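Long-range contacts in 2'-deoxycytidine 5'-triphosphate deaminase (Agrobacterium tumefaciens, PDB 2R9Q), which probably deaminates dCTP to dUTP, a step toward thymidine nucleotides, through two tandem domains of the dUTPase superfamily in each chain: residues T10-D15 with V336-L341; Q165-I170 with F296-F301. All blocks are in the same frame, centred on the assembly; numbering follows the deposited sequence.

Contact 1 of 2, residues T10-D15 with V336-L341; sequences TGILAD and VYEHML
A single beta bridge between Ile12 and Met340 joins the short strand 11-12, near the N-terminus, to the end of strand 331-339, tying together the two dUTPase-like beta domains of the chain. Two backbone bonds make the bridge. Ile12 N donates to His339 O (3.0 Å), and Leu341 N returns a bond of 2.8 Å to Ile12 O. Gly11, which has no side chain, brings its CA to 3.3 Å from His339 O. The ethyl branch of Ile12, CG1 and CD1, runs into the Glu338 side chain at about a right angle, and CD1 comes 3.3 Å from OE1. Glu338 extends toward it with CG anti to the backbone N (chi1 -167°), and its carboxylate is held by a salt bridge from OE2 to Arg169 on strand 162-170. Met340, bent at chi2 and chi3, brings SD against CB and CG2 of Ile12 and CE against Ala14, at the N-cap position just before helix 15-23. Leu341 lies alongside Leu13, both pointing the same way, with CD1 meeting CD1 at 3.9 Å, while its other methyl, CD2, rests 3.5 Å from Gly11 N.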
# COMPACT_ATOMS: atom_id res chain seq x y z
N THR B 10 -11.94 -23.11 41.58
CA THR B 10 -11.50 -22.77 40.23
C THR B 10 -12.01 -21.39 39.80
O THR B 10 -13.15 -21.04 40.08
CB THR B 10 -11.94 -23.79 39.17
OG1 THR B 10 -13.36 -23.83 39.11
CG2 THR B 10 -11.35 -25.18 39.42
N GLY B 11 -11.16 -20.61 39.14
CA GLY B 11 -11.56 -19.33 38.55
C GLY B 11 -10.41 -18.37 38.33
O GLY B 11 -9.26 -18.77 38.37
N ILE B 12 -10.73 -17.10 38.12
CA ILE B 12 -9.74 -16.05 37.90
C ILE B 12 -9.30 -15.45 39.24
O ILE B 12 -10.11 -15.21 40.11
CB ILE B 12 -10.28 -14.95 36.92
CG1 ILE B 12 -10.54 -15.57 35.54
CG2 ILE B 12 -9.29 -13.81 36.76
CD1 ILE B 12 -11.60 -14.89 34.73
N LEU B 13 -7.99 -15.24 39.38
CA LEU B 13 -7.44 -14.53 40.52
C LEU B 13 -7.80 -13.03 40.49
O LEU B 13 -7.54 -12.33 39.51
CB LEU B 13 -5.91 -14.71 40.63
CG LEU B 13 -5.34 -16.09 41.05
CD1 LEU B 13 -5.57 -17.19 40.01
CD2 LEU B 13 -3.86 -15.95 41.37
N ALA B 14 -8.41 -12.57 41.58
CA ALA B 14 -8.67 -11.16 41.77
C ALA B 14 -7.36 -10.43 42.14
O ALA B 14 -6.35 -11.06 42.41
CB ALA B 14 -9.77 -10.95 42.85
N ASP B 15 -7.38 -9.10 42.10
CA ASP B 15 -6.23 -8.29 42.51
C ASP B 15 -5.57 -8.62 43.89
O ASP B 15 -4.35 -8.45 44.05
CB ASP B 15 -6.58 -6.79 42.45
CG ASP B 15 -7.94 -6.46 43.02
OD1 ASP B 15 -8.52 -7.32 43.71
OD2 ASP B 15 -8.43 -5.34 42.78
N VAL B 336 -17.63 -13.61 26.55
CA VAL B 336 -17.57 -14.86 27.29
C VAL B 336 -17.27 -14.61 28.79
O VAL B 336 -16.33 -13.91 29.13
CB VAL B 336 -16.53 -15.79 26.68
CG1 VAL B 336 -16.30 -16.99 27.57
CG2 VAL B 336 -16.96 -16.22 25.27
N TYR B 337 -18.09 -15.19 29.67
CA TYR B 337 -18.02 -14.97 31.10
C TYR B 337 -17.26 -16.10 31.81
O TYR B 337 -17.30 -17.25 31.39
CB TYR B 337 -19.42 -14.80 31.70
CG TYR B 337 -20.09 -13.50 31.34
CD1 TYR B 337 -20.07 -12.43 32.20
CD2 TYR B 337 -20.74 -13.33 30.12
CE1 TYR B 337 -20.66 -11.22 31.87
CE2 TYR B 337 -21.34 -12.12 29.78
CZ TYR B 337 -21.30 -11.07 30.66
OH TYR B 337 -21.91 -9.86 30.34
N GLU B 338 -16.56 -15.74 32.87
CA GLU B 338 -15.78 -16.66 33.66
C GLU B 338 -15.90 -16.25 35.14
O GLU B 338 -15.95 -15.05 35.45
CB GLU B 338 -14.34 -16.63 33.16
CG GLU B 338 -13.44 -17.75 33.64
CD GLU B 338 -12.01 -17.69 33.11
OE1 GLU B 338 -11.72 -16.89 32.17
OE2 GLU B 338 -11.18 -18.47 33.64
N HIS B 339 -15.97 -17.25 36.02
CA HIS B 339 -16.03 -17.02 37.47
C HIS B 339 -14.74 -16.44 38.04
O HIS B 339 -13.65 -16.89 37.73
CB HIS B 339 -16.29 -18.31 38.26
CG HIS B 339 -17.67 -18.86 38.11
ND1 HIS B 339 -18.72 -18.44 38.91
CD2 HIS B 339 -18.17 -19.81 37.30
CE1 HIS B 339 -19.82 -19.10 38.55
NE2 HIS B 339 -19.51 -19.93 37.58
N MET B 340 -14.90 -15.47 38.92
CA MET B 340 -13.82 -15.05 39.77
C MET B 340 -13.63 -16.08 40.87
O MET B 340 -14.59 -16.74 41.28
CB MET B 340 -14.14 -13.69 40.34
CG MET B 340 -14.23 -12.59 39.31
SD MET B 340 -12.74 -12.27 38.37
CE MET B 340 -11.69 -11.46 39.57
N LEU B 341 -12.38 -16.24 41.31
CA LEU B 341 -12.05 -17.03 42.50
C LEU B 341 -12.55 -16.35 43.78
O LEU B 341 -13.08 -17.03 44.65
CB LEU B 341 -10.53 -17.23 42.62
CG LEU B 341 -9.87 -18.45 42.00
CD1 LEU B 341 -8.38 -18.44 42.35
CD2 LEU B 341 -10.55 -19.73 42.45

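Contact 2 of 2, residues Q165-I170 with F296-F301; sequences QIRFRI and FFDPGF
The guanidinium of Arg167 lies on one face of the Phe296 ring in an offset cation-pi stack, with centres 4.2 Å apart and planes inclined by 25°. Arg167 CB sits over the same ring, 4.0 Å from its centroid, in a CH-pi contact, while Gln165 O approaches the ring edge in plane. At the guanidinium edge NH2 donates to Phe297 O at 2.9 Å, the donor above that carbonyl's plane but the oxygen close to the guanidinium plane. Arg167 thus reaches from strand 162-170, in the N-terminal dUTPase-clan region, to strand 296-297, which within this chain edges a sheet of the C-terminal one. It leaves its strand with CG anti to the backbone N (chi1 173°) and bends at chi3, so that the chain runs along the ring from CZ toward CB and lays the guanidinium flat over CG and CD1. Gln165 OE1 accepts from a water (2.8 Å) that in turn accepts from Phe296 N, bridging the two strands, and its NE2 is held by Asp44 OD1. NE and NH1 of Arg167 bond to Ala41 O and Ala277 O, so three backbone carbonyls from separate parts of the chain pin the group's rotation. These carbonyls and the aromatic face probably stabilise the positive charge, and the carboxylate of Asp298, its OD1 4.2 Å from NH2 and hydrogen-bonded to Ala41 N, may add to this.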
# COMPACT_ATOMS: atom_id res chain seq x y z
N GLN B 165 -1.86 -6.80 29.27
CA GLN B 165 -2.20 -7.35 30.58
C GLN B 165 -2.35 -8.88 30.63
O GLN B 165 -2.69 -9.52 29.64
CB GLN B 165 -3.41 -6.65 31.19
CG GLN B 165 -4.56 -6.50 30.31
CD GLN B 165 -5.59 -5.57 30.87
OE1 GLN B 165 -6.77 -5.71 30.58
NE2 GLN B 165 -5.17 -4.62 31.71
N ILE B 166 -2.05 -9.43 31.80
CA ILE B 166 -2.07 -10.85 32.06
C ILE B 166 -3.14 -11.19 33.13
O ILE B 166 -3.20 -10.57 34.19
CB ILE B 166 -0.64 -11.34 32.44
CG1 ILE B 166 -0.55 -12.86 32.55
CG2 ILE B 166 -0.14 -10.72 33.73
CD1 ILE B 166 0.84 -13.32 32.86
N ARG B 167 -4.01 -12.14 32.81
CA ARG B 167 -5.03 -12.66 33.72
C ARG B 167 -4.63 -14.06 34.19
O ARG B 167 -4.30 -14.91 33.38
CB ARG B 167 -6.38 -12.70 33.01
CG ARG B 167 -7.54 -13.35 33.76
CD ARG B 167 -8.86 -13.02 33.09
NE ARG B 167 -9.26 -11.61 33.27
CZ ARG B 167 -10.38 -11.08 32.80
NH1 ARG B 167 -11.22 -11.81 32.10
NH2 ARG B 167 -10.67 -9.80 33.02
N PHE B 168 -4.65 -14.27 35.50
CA PHE B 168 -4.29 -15.57 36.11
C PHE B 168 -5.52 -16.35 36.50
O PHE B 168 -6.52 -15.77 36.91
CB PHE B 168 -3.42 -15.37 37.35
CG PHE B 168 -2.21 -14.53 37.10
CD1 PHE B 168 -1.02 -15.10 36.75
CD2 PHE B 168 -2.27 -13.15 37.23
CE1 PHE B 168 0.08 -14.34 36.50
CE2 PHE B 168 -1.18 -12.38 36.99
CZ PHE B 168 0.00 -12.97 36.63
N ARG B 169 -5.44 -17.67 36.37
CA ARG B 169 -6.57 -18.55 36.70
C ARG B 169 -6.20 -19.96 37.21
O ARG B 169 -5.12 -20.49 36.91
CB ARG B 169 -7.47 -18.66 35.48
CG ARG B 169 -6.80 -19.23 34.27
CD ARG B 169 -7.77 -19.46 33.14
NE ARG B 169 -8.49 -18.26 32.71
CZ ARG B 169 -7.97 -17.26 32.00
NH1 ARG B 169 -6.69 -17.24 31.66
NH2 ARG B 169 -8.75 -16.25 31.65
N ILE B 170 -7.09 -20.57 37.98
CA ILE B 170 -7.00 -22.00 38.31
C ILE B 170 -8.17 -22.70 37.65
O ILE B 170 -9.31 -22.39 37.91
CB ILE B 170 -6.94 -22.28 39.83
CG1 ILE B 170 -5.71 -21.55 40.44
CG2 ILE B 170 -6.83 -23.80 40.11
CD1 ILE B 170 -5.93 -20.96 41.81
N PHE B 296 -9.80 -8.11 27.80
CA PHE B 296 -10.39 -8.46 29.08
C PHE B 296 -11.38 -7.37 29.52
O PHE B 296 -11.15 -6.21 29.31
CB PHE B 296 -9.29 -8.66 30.11
CG PHE B 296 -8.42 -9.85 29.84
CD1 PHE B 296 -8.97 -11.09 29.50
CD2 PHE B 296 -7.03 -9.76 29.96
CE1 PHE B 296 -8.15 -12.20 29.29
CE2 PHE B 296 -6.22 -10.85 29.74
CZ PHE B 296 -6.78 -12.07 29.40
N PHE B 297 -12.51 -7.80 30.07
CA PHE B 297 -13.45 -6.97 30.79
C PHE B 297 -13.30 -7.27 32.27
O PHE B 297 -13.22 -8.42 32.67
CB PHE B 297 -14.88 -7.28 30.33
CG PHE B 297 -15.21 -6.71 29.01
CD1 PHE B 297 -16.15 -5.71 28.90
CD2 PHE B 297 -14.56 -7.14 27.86
CE1 PHE B 297 -16.45 -5.17 27.65
CE2 PHE B 297 -14.84 -6.59 26.65
CZ PHE B 297 -15.79 -5.62 26.53
N ASP B 298 -13.26 -6.22 33.08
CA ASP B 298 -13.12 -6.38 34.53
C ASP B 298 -14.46 -6.54 35.23
O ASP B 298 -15.45 -5.97 34.78
CB ASP B 298 -12.39 -5.18 35.16
CG ASP B 298 -10.87 -5.25 35.01
OD1 ASP B 298 -10.25 -6.33 35.31
OD2 ASP B 298 -10.32 -4.18 34.62
N PRO B 299 -14.47 -7.27 36.36
CA PRO B 299 -15.62 -7.24 37.27
C PRO B 299 -16.01 -5.82 37.56
O PRO B 299 -15.14 -4.99 37.82
CB PRO B 299 -15.08 -7.90 38.55
CG PRO B 299 -13.91 -8.67 38.15
CD PRO B 299 -13.42 -8.17 36.84
N GLY B 300 -17.30 -5.53 37.48
CA GLY B 300 -17.80 -4.17 37.68
C GLY B 300 -17.95 -3.33 36.41
O GLY B 300 -18.43 -2.20 36.48
N PHE B 301 -17.54 -3.86 35.25
CA PHE B 301 -17.72 -3.13 33.99
C PHE B 301 -19.22 -2.88 33.80
O PHE B 301 -20.04 -3.78 34.03
CB PHE B 301 -17.14 -3.87 32.76
CG PHE B 301 -17.41 -3.17 31.44
CD1 PHE B 301 -16.50 -2.25 30.93
CD2 PHE B 301 -18.57 -3.41 30.73
CE1 PHE B 301 -16.75 -1.60 29.72
CE2 PHE B 301 -18.82 -2.77 29.53
CZ PHE B 301 -17.91 -1.87 29.02
O HOH W 1 -7.34 -6.69 28.02

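The two contacts lie side by side, their centres about 7 Å apart, and both join the N-terminal family region to the C-terminal one. Strands 11-12 and 162-170 are antiparallel neighbours in one sheet, and strands 331-339 and 296-297 flank strand 275-281 in another, so contacts 1 and 2 are adjacent parts of one interface between these two sheets. Along the chain the order is 10-15, 165-170, 296-301, 336-341, which places contact 2 within the span bracketed by contact 1. The contacts also meet directly, through Gly11 O and Ile170 N, a probable hydrogen bond. A segment near the N-terminus and a late strand of the C-terminal region thus meet at the same seam, consistent with a tandem two-domain protein packed as one unit.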